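CCR4-not transcription complex subunit 1 (Chaetomium thermophilum var. thermophilum DSM 1495, PDB 6H3Z) probably acts as a scaffold of the CCR4-NOT complex, the major cytoplasmic mRNA deadenylase, and as a repressor of transcription, this piece being a C-terminal MIF4G-like domain. Local coordinates at residues A164-K169 with L200-A205; S172-E177 with L213-R218; E30-Y35 with I83-Q88; L142-L147 with M180-L185. All coordinates share one frame; numbering follows the deposited sequence.

The four contacts join helices that are not direct neighbours in the chain of this all-helical domain, and each is partly buried. Interactions 1 and 2 sit side by side near the C-terminal end, their centres about 10 Å apart, and meet where Leu165 and Ala203 reach helix 172-183. Interaction 4 uses the far end of that same helix and lies nearest the centre of the chain; its side-chain pairs are apolar. Interaction 3 lies about 38 Å from interaction 1, centre to centre, on the opposite side of the chain's centre. Small apolar cores recur, but interaction 1 is edged by an arginine, interaction 2 by a glutamate and an arginine, and interaction 3 by amides around a tyrosine.

Interaction 1 (A164-K169 with L200-A205)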
loop_
_atom_site.group_PDB
_atom_site.type_symbol
_atom_site.label_atom_id
_atom_site.label_comp_id
_atom_site.label_asym_id
_atom_site.label_seq_id
_atom_site.Cartn_x
_atom_site.Cartn_y
_atom_site.Cartn_z
ATOM N N ALA A 164 18.044 6.788 -0.026
ATOM C CA ALA A 164 18.146 6.763 1.432
ATOM C C ALA A 164 19.471 6.155 1.902
ATOM O O ALA A 164 20.113 6.732 2.788
ATOM C CB ALA A 164 16.984 6.010 2.036
ATOM N N LEU A 165 19.908 5.034 1.269
ATOM C CA LEU A 165 21.174 4.347 1.566
ATOM C C LEU A 165 22.396 5.239 1.235
ATOM O O LEU A 165 23.363 5.256 2.002
ATOM C CB LEU A 165 21.264 3.001 0.825
ATOM C CG LEU A 165 20.291 1.911 1.247
ATOM C CD1 LEU A 165 20.043 0.959 0.119
ATOM C CD2 LEU A 165 20.783 1.153 2.454
ATOM N N GLU A 166 22.332 5.977 0.097
ATOM C CA GLU A 166 23.345 6.940 -0.361
ATOM C C GLU A 166 23.434 8.079 0.676
ATOM O O GLU A 166 24.532 8.470 1.087
ATOM C CB GLU A 166 22.951 7.533 -1.739
ATOM C CG GLU A 166 23.255 6.660 -2.950
ATOM C CD GLU A 166 22.677 7.134 -4.273
ATOM O OE1 GLU A 166 22.062 8.227 -4.313
ATOM O OE2 GLU A 166 22.827 6.394 -5.274
ATOM N N GLN A 167 22.255 8.560 1.127
ATOM C CA GLN A 167 22.083 9.611 2.128
ATOM C C GLN A 167 22.470 9.119 3.532
ATOM O O GLN A 167 22.453 9.907 4.483
ATOM C CB GLN A 167 20.623 10.090 2.137
ATOM C CG GLN A 167 20.248 11.002 0.971
ATOM C CD GLN A 167 18.751 11.202 0.832
ATOM O OE1 GLN A 167 17.918 10.425 1.330
ATOM N NE2 GLN A 167 18.373 12.248 0.117
ATOM N N ARG A 168 22.802 7.813 3.662
ATOM C CA ARG A 168 23.190 7.140 4.914
ATOM C C ARG A 168 22.103 7.290 5.989
ATOM O O ARG A 168 22.403 7.382 7.181
ATOM C CB ARG A 168 24.600 7.568 5.414
ATOM C CG ARG A 168 25.735 7.494 4.375
ATOM C CD ARG A 168 26.028 6.076 3.933
ATOM N NE ARG A 168 27.270 5.947 3.182
ATOM C CZ ARG A 168 27.353 5.467 1.944
ATOM N NH1 ARG A 168 26.259 5.074 1.300
ATOM N NH2 ARG A 168 28.531 5.379 1.340
ATOM N N LYS A 169 20.829 7.312 5.541
ATOM C CA LYS A 169 19.635 7.434 6.375
ATOM C C LYS A 169 19.564 6.252 7.362
ATOM O O LYS A 169 19.820 5.108 6.977
ATOM C CB LYS A 169 18.376 7.527 5.489
ATOM C CG LYS A 169 17.140 8.048 6.194
ATOM C CD LYS A 169 16.020 8.327 5.197
ATOM C CE LYS A 169 14.789 8.961 5.810
ATOM N NZ LYS A 169 14.931 10.434 6.036
ATOM N N LEU A 200 20.823 -2.608 -3.625
ATOM C CA LEU A 200 21.906 -3.541 -3.361
ATOM C C LEU A 200 23.266 -2.851 -3.492
ATOM O O LEU A 200 24.092 -2.981 -2.591
ATOM C CB LEU A 200 21.813 -4.737 -4.315
ATOM C CG LEU A 200 23.041 -5.636 -4.375
ATOM C CD1 LEU A 200 23.083 -6.578 -3.184
ATOM C CD2 LEU A 200 23.097 -6.394 -5.681
ATOM N N GLU A 201 23.474 -2.082 -4.574
ATOM C CA GLU A 201 24.723 -1.352 -4.828
ATOM C C GLU A 201 24.984 -0.295 -3.774
ATOM O O GLU A 201 26.070 -0.288 -3.177
ATOM C CB GLU A 201 24.744 -0.741 -6.229
ATOM C CG GLU A 201 24.761 -1.794 -7.318
ATOM C CD GLU A 201 25.132 -1.277 -8.682
ATOM O OE1 GLU A 201 24.912 -0.072 -8.948
ATOM O OE2 GLU A 201 25.695 -2.071 -9.469
ATOM N N ALA A 202 23.963 0.558 -3.514
ATOM C CA ALA A 202 23.975 1.623 -2.512
ATOM C C ALA A 202 24.346 1.070 -1.131
ATOM O O ALA A 202 25.194 1.650 -0.436
ATOM C CB ALA A 202 22.602 2.281 -2.457
ATOM N N ALA A 203 23.725 -0.081 -0.764
ATOM C CA ALA A 203 23.926 -0.788 0.494
ATOM C C ALA A 203 25.307 -1.399 0.543
ATOM O O ALA A 203 25.953 -1.317 1.582
ATOM C CB ALA A 203 22.873 -1.860 0.666
ATOM N N TRP A 204 25.781 -1.985 -0.576
ATOM C CA TRP A 204 27.113 -2.584 -0.625
ATOM C C TRP A 204 28.206 -1.530 -0.434
ATOM O O TRP A 204 29.162 -1.760 0.303
ATOM C CB TRP A 204 27.334 -3.355 -1.927
ATOM C CG TRP A 204 28.452 -4.342 -1.789
ATOM C CD1 TRP A 204 29.756 -4.165 -2.158
ATOM C CD2 TRP A 204 28.401 -5.589 -1.078
ATOM N NE1 TRP A 204 30.507 -5.260 -1.784
ATOM C CE2 TRP A 204 29.703 -6.143 -1.105
ATOM C CE3 TRP A 204 27.367 -6.319 -0.460
ATOM C CZ2 TRP A 204 30.002 -7.380 -0.518
ATOM C CZ3 TRP A 204 27.663 -7.554 0.103
ATOM C CH2 TRP A 204 28.965 -8.075 0.065
ATOM N N ALA A 205 28.039 -0.372 -1.091
ATOM C CA ALA A 205 28.941 0.765 -1.022
ATOM C C ALA A 205 29.126 1.229 0.428
ATOM O O ALA A 205 30.260 1.493 0.840
ATOM C CB ALA A 205 28.398 1.902 -1.873
#
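Leu165 packs against Ala202 where the C-terminal end of helix 154-166 meets helix 197-209, two helices of the MIF4G-like helical-repeat domain. With helix 172-183 intervening in the chain, the contact links alternate helices, and alanines on the second one let the backbones come close: the CA atoms of Leu165 and Ala202 are 5.6 Å apart. The leucine holds CG beside its own backbone N (chi1 -67°), which carries both branches past Ala202 and on toward Ala203. Its CB meets Ala202 CB at 3.6 Å. Further out, Leu165 CD1 reaches Ala203 CB at 4.0 Å, and CD2 lies alongside the same methyl group. Leu165 also touches Ser172, Ile173 and Leu176 of helix 172-183, which makes it a shared buried point of three helices.

The other large contributor is Arg168, on the more exposed side. It is the first residue to leave helical geometry, with positive phi, in a Schellman motif, in which Lys169 N bonds to Ala164 O at 2.9 Å and Arg168 N makes a weak bond to Leu165 O. From there the side chain bends at chi2 (-65°) and doubles back beside its own helix end, its guanidinium lying obliquely to the carbonyl oxygens of Ala202 and Ala205 without bonding to either. What holds it there lies partly beyond the contact: a salt bridge from NE to Glu209 and a cation-pi contact with Trp206. Within the turn, Arg168 NH1 donates to Leu165 O at 3.0 Å, the N-H...O angle being 161°.

Interaction 2 (S172-E177 with L213-R218); sequences SIDFLE and LPAAQR
Ala215 sets its methyl group against Ile173 and Glu177, one turn apart on the facing helix, and this is the close-packed part of the contact. Ile173 CG2, anti to the backbone N, lies 4.0 Å from Ala215 CB, while Glu177 OE2 approaches the same methyl from the next turn at 3.8 Å. The small residue allows the CA atoms of Asp174 and Ala215 to stand 5.9 Å apart. Ile173 is buried, covered also by Leu165, Trp206 and Phe219. Helices 172-183 and 214-225 run in nearly the same direction, 27° apart with short-segment axes 9.2 Å from each other, and between them in the chain comes helix 197-209, an arrangement familiar from helical-repeat folds such as this MIF4G-like domain. Glu177, buried and also touched by Phe219 and Lys222, points the oxygen end of its carboxylate at the first carbon of Arg218, OE1 being 3.2 Å from Arg218 CB. An alanine in place of Glu177 would probably leave the Ala215 methyl and Arg218 CB without their cover on this side and remove a negative charge near the arginine. The loose side begins beyond that carbon, where the exposed guanidinium leads away: OE1 and Arg218 NE are 5.5 Å apart, and the two planes stand 84° apart. Also on the more open side, Asp174 brings OD2 to 4.4 Å from Ala215 CB.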
loop_
_atom_site.group_PDB
_atom_site.type_symbol
_atom_site.label_atom_id
_atom_site.label_comp_id
_atom_site.label_asym_id
_atom_site.label_seq_id
_atom_site.Cartn_x
_atom_site.Cartn_y
_atom_site.Cartn_z
ATOM N N SER A 172 18.379 2.099 6.901
ATOM C CA SER A 172 17.900 1.769 5.567
ATOM C C SER A 172 18.329 0.366 5.131
ATOM O O SER A 172 17.553 -0.316 4.463
ATOM C CB SER A 172 18.274 2.842 4.552
ATOM O OG SER A 172 19.551 3.405 4.797
ATOM N N ILE A 173 19.531 -0.093 5.558
ATOM C CA ILE A 173 20.032 -1.444 5.267
ATOM C C ILE A 173 19.060 -2.447 5.897
ATOM O O ILE A 173 18.728 -3.463 5.286
ATOM C CB ILE A 173 21.507 -1.666 5.724
ATOM C CG1 ILE A 173 22.461 -0.643 5.068
ATOM C CG2 ILE A 173 21.968 -3.104 5.421
ATOM C CD1 ILE A 173 23.870 -0.589 5.623
ATOM N N ASP A 174 18.559 -2.113 7.100
ATOM C CA ASP A 174 17.586 -2.922 7.826
ATOM C C ASP A 174 16.268 -2.958 7.055
ATOM O O ASP A 174 15.709 -4.037 6.878
ATOM C CB ASP A 174 17.396 -2.400 9.253
ATOM C CG ASP A 174 17.040 -3.496 10.239
ATOM O OD1 ASP A 174 15.938 -4.082 10.104
ATOM O OD2 ASP A 174 17.856 -3.762 11.157
ATOM N N PHE A 175 15.824 -1.800 6.514
ATOM C CA PHE A 175 14.605 -1.741 5.713
ATOM C C PHE A 175 14.772 -2.591 4.458
ATOM O O PHE A 175 13.825 -3.281 4.069
ATOM C CB PHE A 175 14.244 -0.292 5.339
ATOM C CG PHE A 175 12.922 -0.142 4.609
ATOM C CD1 PHE A 175 12.858 -0.235 3.224
ATOM C CD2 PHE A 175 11.747 0.107 5.305
ATOM C CE1 PHE A 175 11.636 -0.105 2.550
ATOM C CE2 PHE A 175 10.527 0.251 4.627
ATOM C CZ PHE A 175 10.481 0.128 3.258
ATOM N N LEU A 176 15.975 -2.546 3.826
ATOM C CA LEU A 176 16.275 -3.304 2.613
ATOM C C LEU A 176 16.228 -4.806 2.856
ATOM O O LEU A 176 15.521 -5.483 2.114
ATOM C CB LEU A 176 17.583 -2.852 1.957
ATOM C CG LEU A 176 18.021 -3.568 0.677
ATOM C CD1 LEU A 176 16.981 -3.491 -0.419
ATOM C CD2 LEU A 176 19.325 -3.028 0.189
ATOM N N GLU A 177 16.923 -5.316 3.909
ATOM C CA GLU A 177 16.920 -6.735 4.299
ATOM C C GLU A 177 15.468 -7.184 4.504
ATOM O O GLU A 177 14.998 -8.129 3.865
ATOM C CB GLU A 177 17.658 -6.936 5.630
ATOM C CG GLU A 177 19.169 -6.832 5.614
ATOM C CD GLU A 177 19.779 -7.294 6.930
ATOM O OE1 GLU A 177 19.671 -8.506 7.233
ATOM O OE2 GLU A 177 20.313 -6.442 7.680
ATOM N N LEU A 213 29.388 -2.033 10.922
ATOM C CA LEU A 213 27.963 -1.751 11.101
ATOM C C LEU A 213 27.224 -3.053 11.479
ATOM O O LEU A 213 27.672 -4.131 11.071
ATOM C CB LEU A 213 27.350 -1.106 9.849
ATOM C CG LEU A 213 27.334 0.410 9.804
ATOM C CD1 LEU A 213 27.346 0.903 8.381
ATOM C CD2 LEU A 213 26.135 0.975 10.546
ATOM N N PRO A 214 26.130 -3.003 12.283
ATOM C CA PRO A 214 25.467 -4.259 12.681
ATOM C C PRO A 214 24.613 -4.894 11.589
ATOM O O PRO A 214 24.769 -6.091 11.334
ATOM C CB PRO A 214 24.662 -3.868 13.924
ATOM C CG PRO A 214 24.406 -2.408 13.774
ATOM C CD PRO A 214 25.469 -1.822 12.885
ATOM N N ALA A 215 23.740 -4.094 10.924
ATOM C CA ALA A 215 22.891 -4.560 9.826
ATOM C C ALA A 215 23.760 -4.998 8.642
ATOM O O ALA A 215 23.314 -5.835 7.859
ATOM C CB ALA A 215 21.919 -3.467 9.399
ATOM N N ALA A 216 25.017 -4.466 8.550
ATOM C CA ALA A 216 26.024 -4.746 7.509
ATOM C C ALA A 216 26.456 -6.197 7.471
ATOM O O ALA A 216 26.693 -6.726 6.388
ATOM C CB ALA A 216 27.244 -3.858 7.693
ATOM N N GLN A 217 26.574 -6.832 8.646
ATOM C CA GLN A 217 26.970 -8.230 8.763
ATOM C C GLN A 217 25.874 -9.164 8.246
ATOM O O GLN A 217 26.157 -10.014 7.395
ATOM C CB GLN A 217 27.377 -8.568 10.214
ATOM C CG GLN A 217 28.745 -8.036 10.662
ATOM C CD GLN A 217 29.807 -8.008 9.579
ATOM O OE1 GLN A 217 30.275 -9.048 9.087
ATOM N NE2 GLN A 217 30.162 -6.806 9.150
ATOM N N ARG A 218 24.624 -8.964 8.728
ATOM C CA ARG A 218 23.445 -9.740 8.343
ATOM C C ARG A 218 23.257 -9.681 6.828
ATOM O O ARG A 218 23.204 -10.734 6.193
ATOM C CB ARG A 218 22.184 -9.217 9.067
ATOM C CG ARG A 218 21.887 -9.853 10.417
ATOM C CD ARG A 218 21.099 -11.154 10.322
ATOM N NE ARG A 218 20.618 -11.601 11.637
ATOM C CZ ARG A 218 21.248 -12.471 12.428
ATOM N NH1 ARG A 218 22.402 -13.012 12.049
ATOM N NH2 ARG A 218 20.726 -12.810 13.599
#

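Interaction 3 (E30-Y35 with I83-Q88)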
loop_
_atom_site.group_PDB
_atom_site.type_symbol
_atom_site.label_atom_id
_atom_site.label_comp_id
_atom_site.label_asym_id
_atom_site.label_seq_id
_atom_site.Cartn_x
_atom_site.Cartn_y
_atom_site.Cartn_z
ATOM N N GLU A 30 -19.561 13.358 0.430
ATOM C CA GLU A 30 -19.468 13.549 1.871
ATOM C C GLU A 30 -19.725 12.237 2.643
ATOM O O GLU A 30 -19.070 12.004 3.662
ATOM C CB GLU A 30 -20.429 14.654 2.317
ATOM C CG GLU A 30 -19.935 16.064 2.010
ATOM C CD GLU A 30 -20.957 17.195 2.067
ATOM O OE1 GLU A 30 -22.146 16.939 2.378
ATOM O OE2 GLU A 30 -20.559 18.351 1.786
ATOM N N ARG A 31 -20.641 11.366 2.149
ATOM C CA ARG A 31 -20.893 10.066 2.779
ATOM C C ARG A 31 -19.710 9.107 2.517
ATOM O O ARG A 31 -19.335 8.370 3.435
ATOM C CB ARG A 31 -22.244 9.466 2.356
ATOM C CG ARG A 31 -22.827 8.520 3.402
ATOM C CD ARG A 31 -24.324 8.389 3.245
ATOM N NE ARG A 31 -24.712 7.134 2.594
ATOM C CZ ARG A 31 -25.841 6.957 1.912
ATOM N NH1 ARG A 31 -26.117 5.781 1.366
ATOM N NH2 ARG A 31 -26.699 7.963 1.760
ATOM N N ILE A 32 -19.085 9.155 1.293
ATOM C CA ILE A 32 -17.887 8.367 0.958
ATOM C C ILE A 32 -16.829 8.724 2.006
ATOM O O ILE A 32 -16.303 7.835 2.669
ATOM C CB ILE A 32 -17.366 8.608 -0.499
ATOM C CG1 ILE A 32 -18.246 7.875 -1.543
ATOM C CG2 ILE A 32 -15.895 8.176 -0.639
ATOM C CD1 ILE A 32 -18.090 8.349 -3.037
ATOM N N ASN A 33 -16.593 10.029 2.215
ATOM C CA ASN A 33 -15.633 10.497 3.204
ATOM C C ASN A 33 -15.996 10.101 4.613
ATOM O O ASN A 33 -15.106 9.638 5.326
ATOM C CB ASN A 33 -15.382 11.972 3.105
ATOM C CG ASN A 33 -14.869 12.406 1.771
ATOM O OD1 ASN A 33 -15.575 13.119 1.074
ATOM N ND2 ASN A 33 -13.650 11.976 1.382
ATOM N N LYS A 34 -17.294 10.210 5.012
ATOM C CA LYS A 34 -17.698 9.785 6.359
ATOM C C LYS A 34 -17.467 8.289 6.570
ATOM O O LYS A 34 -17.056 7.910 7.662
ATOM C CB LYS A 34 -19.116 10.209 6.752
ATOM C CG LYS A 34 -19.129 10.775 8.177
ATOM C CD LYS A 34 -20.433 10.523 8.900
ATOM C CE LYS A 34 -20.261 10.556 10.401
ATOM N NZ LYS A 34 -21.513 10.159 11.110
ATOM N N TYR A 35 -17.638 7.458 5.518
ATOM C CA TYR A 35 -17.351 6.037 5.618
ATOM C C TYR A 35 -15.861 5.802 5.840
ATOM O O TYR A 35 -15.507 4.969 6.671
ATOM C CB TYR A 35 -17.856 5.284 4.384
ATOM C CG TYR A 35 -19.353 5.085 4.371
ATOM C CD1 TYR A 35 -20.038 4.722 5.530
ATOM C CD2 TYR A 35 -20.079 5.188 3.185
ATOM C CE1 TYR A 35 -21.415 4.513 5.519
ATOM C CE2 TYR A 35 -21.461 4.987 3.163
ATOM C CZ TYR A 35 -22.125 4.648 4.333
ATOM O OH TYR A 35 -23.487 4.431 4.316
ATOM N N ILE A 83 -14.545 6.469 -9.014
ATOM C CA ILE A 83 -13.288 7.188 -9.304
ATOM C C ILE A 83 -12.848 8.037 -8.089
ATOM O O ILE A 83 -11.692 7.963 -7.673
ATOM C CB ILE A 83 -13.385 8.017 -10.623
ATOM C CG1 ILE A 83 -13.516 7.099 -11.855
ATOM C CG2 ILE A 83 -12.183 8.937 -10.783
ATOM C CD1 ILE A 83 -14.002 7.758 -13.131
ATOM N N TYR A 84 -13.795 8.785 -7.495
ATOM C CA TYR A 84 -13.556 9.629 -6.320
ATOM C C TYR A 84 -13.156 8.813 -5.097
ATOM O O TYR A 84 -12.191 9.187 -4.412
ATOM C CB TYR A 84 -14.798 10.485 -5.991
ATOM C CG TYR A 84 -14.640 11.321 -4.739
ATOM C CD1 TYR A 84 -13.862 12.475 -4.741
ATOM C CD2 TYR A 84 -15.277 10.964 -3.550
ATOM C CE1 TYR A 84 -13.697 13.238 -3.590
ATOM C CE2 TYR A 84 -15.129 11.726 -2.392
ATOM C CZ TYR A 84 -14.328 12.858 -2.417
ATOM O OH TYR A 84 -14.140 13.615 -1.289
ATOM N N ALA A 85 -13.932 7.731 -4.803
ATOM C CA ALA A 85 -13.704 6.837 -3.667
ATOM C C ALA A 85 -12.294 6.250 -3.737
ATOM O O ALA A 85 -11.588 6.264 -2.730
ATOM C CB ALA A 85 -14.745 5.735 -3.649
ATOM N N LEU A 86 -11.861 5.828 -4.952
ATOM C CA LEU A 86 -10.527 5.289 -5.214
ATOM C C LEU A 86 -9.444 6.359 -4.996
ATOM O O LEU A 86 -8.397 6.044 -4.423
ATOM C CB LEU A 86 -10.419 4.676 -6.620
ATOM C CG LEU A 86 -11.237 3.422 -6.883
ATOM C CD1 LEU A 86 -11.487 3.250 -8.328
ATOM C CD2 LEU A 86 -10.576 2.195 -6.353
ATOM N N GLN A 87 -9.704 7.621 -5.392
ATOM C CA GLN A 87 -8.750 8.714 -5.158
ATOM C C GLN A 87 -8.519 8.903 -3.657
ATOM O O GLN A 87 -7.375 8.973 -3.216
ATOM C CB GLN A 87 -9.242 10.027 -5.777
ATOM C CG GLN A 87 -8.997 10.133 -7.267
ATOM C CD GLN A 87 -9.718 11.306 -7.885
ATOM O OE1 GLN A 87 -10.404 12.097 -7.212
ATOM N NE2 GLN A 87 -9.573 11.446 -9.196
ATOM N N GLN A 88 -9.618 8.922 -2.875
ATOM C CA GLN A 88 -9.588 9.099 -1.427
ATOM C C GLN A 88 -8.866 7.968 -0.712
ATOM O O GLN A 88 -7.994 8.250 0.109
ATOM C CB GLN A 88 -11.003 9.309 -0.869
ATOM C CG GLN A 88 -11.782 10.465 -1.482
ATOM C CD GLN A 88 -11.037 11.776 -1.485
ATOM O OE1 GLN A 88 -10.428 12.183 -2.495
ATOM N NE2 GLN A 88 -11.108 12.477 -0.381
#
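Ile32 and Tyr84 meet edge-on between helices 22-45 and 80-93 of the helical-repeat MIF4G-like domain, whose short segments here run 34° apart with axes 10.3 Å from each other. The tyrosine, its CG anti to the backbone N, sends its ring across toward the first helix. Ile32 CD1 comes to the ring edge, near its plane, 3.9 Å from Tyr84 CD2. The other isoleucine branch turns to the buried side, where Ile32 CG2 rests 4.0 Å from Ala85 CB; Ala85 in turn touches Ile71 and Ile113 of the flanking helices. Toward the hydroxyl end of the ring stands the amide of Asn33, its plane 90° to that of the ring, with Asn33 CG 3.4 Å from Tyr84 OH. Replacing Tyr84 by an alanine would probably leave Gln88 CG without the ring it lies on, open a gap beside Ile32 CD1 and deprive the Asn33 amide of its neighbouring hydroxyl. Gln88 is bent in mid-chain, and its amide plane stands 84° from that of Asn33. Its aliphatic part covers one face of the tyrosine: Gln88 CG sits 3.6 Å above the ring plane, nearer the ring's border than its centre.

Interaction 4 (L142-L147 with M180-L185); sequences LIAALL and MDLVLL
Leu182 and Leu147 carry this contact between the C-terminal end of helix 140-146 and that of helix 172-183, and every side-chain pair across it is apolar. The largest share belongs to Leu182, whose CG stands anti to the backbone N (chi1 175°) so that its two methyl groups part toward the facing helix. CD1 meets Leu147 CD1 at 3.8 Å and also lies near Ala144 CB, while CD2 rests 4.2 Å from Ile143 CG2. Leu147, with CG beside its backbone N instead, also divides its branches: CD2 reaches Val183 CG1 at 4.0 Å. The leucines cross obliquely, methyl against methyl. Behind them Trp154 touches Ile143, Leu147 and Val183, so helix 154-166, which lies between the two helices in the chain of this MIF4G-like domain, backs the contact.

Hydrogen bonds are another matter: none crosses the contact, and within the segments they are backbone ones. Leu147, the first residue past its helix, is still tied to it through N to Ala144 O at 3.2 Å. On the other side Met180 O takes two donors, Leu184 N at 2.8 Å and Leu185 N at 3.2 Å.

With no directional bond between the segments, their relative position probably owes much to the fit of these apolar side chains and to the tryptophan behind them, an association that probably depends on keeping these methyl groups from water.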
loop_
_atom_site.group_PDB
_atom_site.type_symbol
_atom_site.label_atom_id
_atom_site.label_comp_id
_atom_site.label_asym_id
_atom_site.label_seq_id
_atom_site.Cartn_x
_atom_site.Cartn_y
_atom_site.Cartn_z
ATOM N N LEU A 142 2.879 -1.062 4.569
ATOM C CA LEU A 142 2.167 -0.609 3.366
ATOM C C LEU A 142 2.472 -1.562 2.211
ATOM O O LEU A 142 1.540 -1.985 1.522
ATOM C CB LEU A 142 2.512 0.855 2.986
ATOM C CG LEU A 142 1.816 1.441 1.735
ATOM C CD1 LEU A 142 0.296 1.414 1.862
ATOM C CD2 LEU A 142 2.297 2.848 1.432
ATOM N N ILE A 143 3.776 -1.893 1.998
ATOM C CA ILE A 143 4.216 -2.820 0.954
ATOM C C ILE A 143 3.465 -4.129 1.189
ATOM O O ILE A 143 2.738 -4.572 0.311
ATOM C CB ILE A 143 5.757 -3.049 0.962
ATOM C CG1 ILE A 143 6.572 -1.741 0.771
ATOM C CG2 ILE A 143 6.169 -4.138 -0.039
ATOM C CD1 ILE A 143 6.566 -1.138 -0.508
ATOM N N ALA A 144 3.599 -4.704 2.396
ATOM C CA ALA A 144 2.956 -5.958 2.789
ATOM C C ALA A 144 1.486 -5.997 2.367
ATOM O O ALA A 144 1.096 -6.926 1.664
ATOM C CB ALA A 144 3.101 -6.171 4.279
ATOM N N ALA A 145 0.715 -4.931 2.691
ATOM C CA ALA A 145 -0.714 -4.753 2.382
ATOM C C ALA A 145 -0.982 -4.769 0.882
ATOM O O ALA A 145 -1.982 -5.340 0.438
ATOM C CB ALA A 145 -1.219 -3.438 2.984
ATOM N N LEU A 146 -0.074 -4.152 0.110
ATOM C CA LEU A 146 -0.186 -4.003 -1.333
ATOM C C LEU A 146 0.342 -5.196 -2.110
ATOM O O LEU A 146 0.036 -5.297 -3.299
ATOM C CB LEU A 146 0.467 -2.688 -1.796
ATOM C CG LEU A 146 -0.311 -1.435 -1.442
ATOM C CD1 LEU A 146 0.550 -0.217 -1.575
ATOM C CD2 LEU A 146 -1.588 -1.328 -2.261
ATOM N N LEU A 147 1.094 -6.121 -1.460
ATOM C CA LEU A 147 1.560 -7.335 -2.160
ATOM C C LEU A 147 0.275 -8.082 -2.532
ATOM O O LEU A 147 -0.697 -8.054 -1.755
ATOM C CB LEU A 147 2.469 -8.223 -1.274
ATOM C CG LEU A 147 3.802 -7.632 -0.791
ATOM C CD1 LEU A 147 4.377 -8.480 0.304
ATOM C CD2 LEU A 147 4.819 -7.513 -1.923
ATOM N N MET A 180 13.421 -7.521 1.427
ATOM C CA MET A 180 13.850 -8.695 0.672
ATOM C C MET A 180 13.310 -9.980 1.256
ATOM O O MET A 180 12.919 -10.857 0.501
ATOM C CB MET A 180 15.363 -8.767 0.598
ATOM C CG MET A 180 15.992 -7.592 -0.086
ATOM S SD MET A 180 17.766 -7.812 -0.356
ATOM C CE MET A 180 18.307 -8.579 1.234
ATOM N N ASP A 181 13.287 -10.115 2.593
ATOM C CA ASP A 181 12.707 -11.307 3.232
ATOM C C ASP A 181 11.203 -11.330 2.918
ATOM O O ASP A 181 10.602 -12.390 2.718
ATOM C CB ASP A 181 12.904 -11.281 4.768
ATOM C CG ASP A 181 14.320 -11.473 5.276
ATOM O OD1 ASP A 181 15.263 -11.473 4.440
ATOM O OD2 ASP A 181 14.494 -11.596 6.513
ATOM N N LEU A 182 10.614 -10.142 2.854
ATOM C CA LEU A 182 9.205 -9.981 2.619
ATOM C C LEU A 182 8.795 -10.344 1.195
ATOM O O LEU A 182 7.772 -10.999 1.045
ATOM C CB LEU A 182 8.785 -8.551 3.026
ATOM C CG LEU A 182 7.357 -8.051 2.779
ATOM C CD1 LEU A 182 6.330 -8.858 3.525
ATOM C CD2 LEU A 182 7.240 -6.599 3.186
ATOM N N VAL A 183 9.592 -9.999 0.168
ATOM C CA VAL A 183 9.214 -10.228 -1.234
ATOM C C VAL A 183 9.967 -11.374 -1.952
ATOM O O VAL A 183 9.391 -12.066 -2.797
ATOM C CB VAL A 183 9.306 -8.932 -2.058
ATOM C CG1 VAL A 183 8.322 -8.990 -3.209
ATOM C CG2 VAL A 183 9.004 -7.707 -1.208
ATOM N N LEU A 184 11.237 -11.548 -1.654
ATOM C CA LEU A 184 12.042 -12.575 -2.307
ATOM C C LEU A 184 11.989 -13.892 -1.559
ATOM O O LEU A 184 11.503 -14.875 -2.120
ATOM C CB LEU A 184 13.511 -12.118 -2.521
ATOM C CG LEU A 184 13.722 -10.697 -3.007
ATOM C CD1 LEU A 184 15.160 -10.309 -2.923
ATOM C CD2 LEU A 184 13.202 -10.526 -4.390
ATOM N N LEU A 185 12.475 -13.917 -0.283
ATOM C CA LEU A 185 12.543 -15.104 0.599
ATOM C C LEU A 185 11.194 -15.842 0.734
ATOM O O LEU A 185 11.176 -17.015 1.114
ATOM C CB LEU A 185 13.146 -14.752 1.972
ATOM C CG LEU A 185 14.696 -14.694 2.048
ATOM C CD1 LEU A 185 15.286 -13.409 1.419
ATOM C CD2 LEU A 185 15.157 -14.781 3.466
#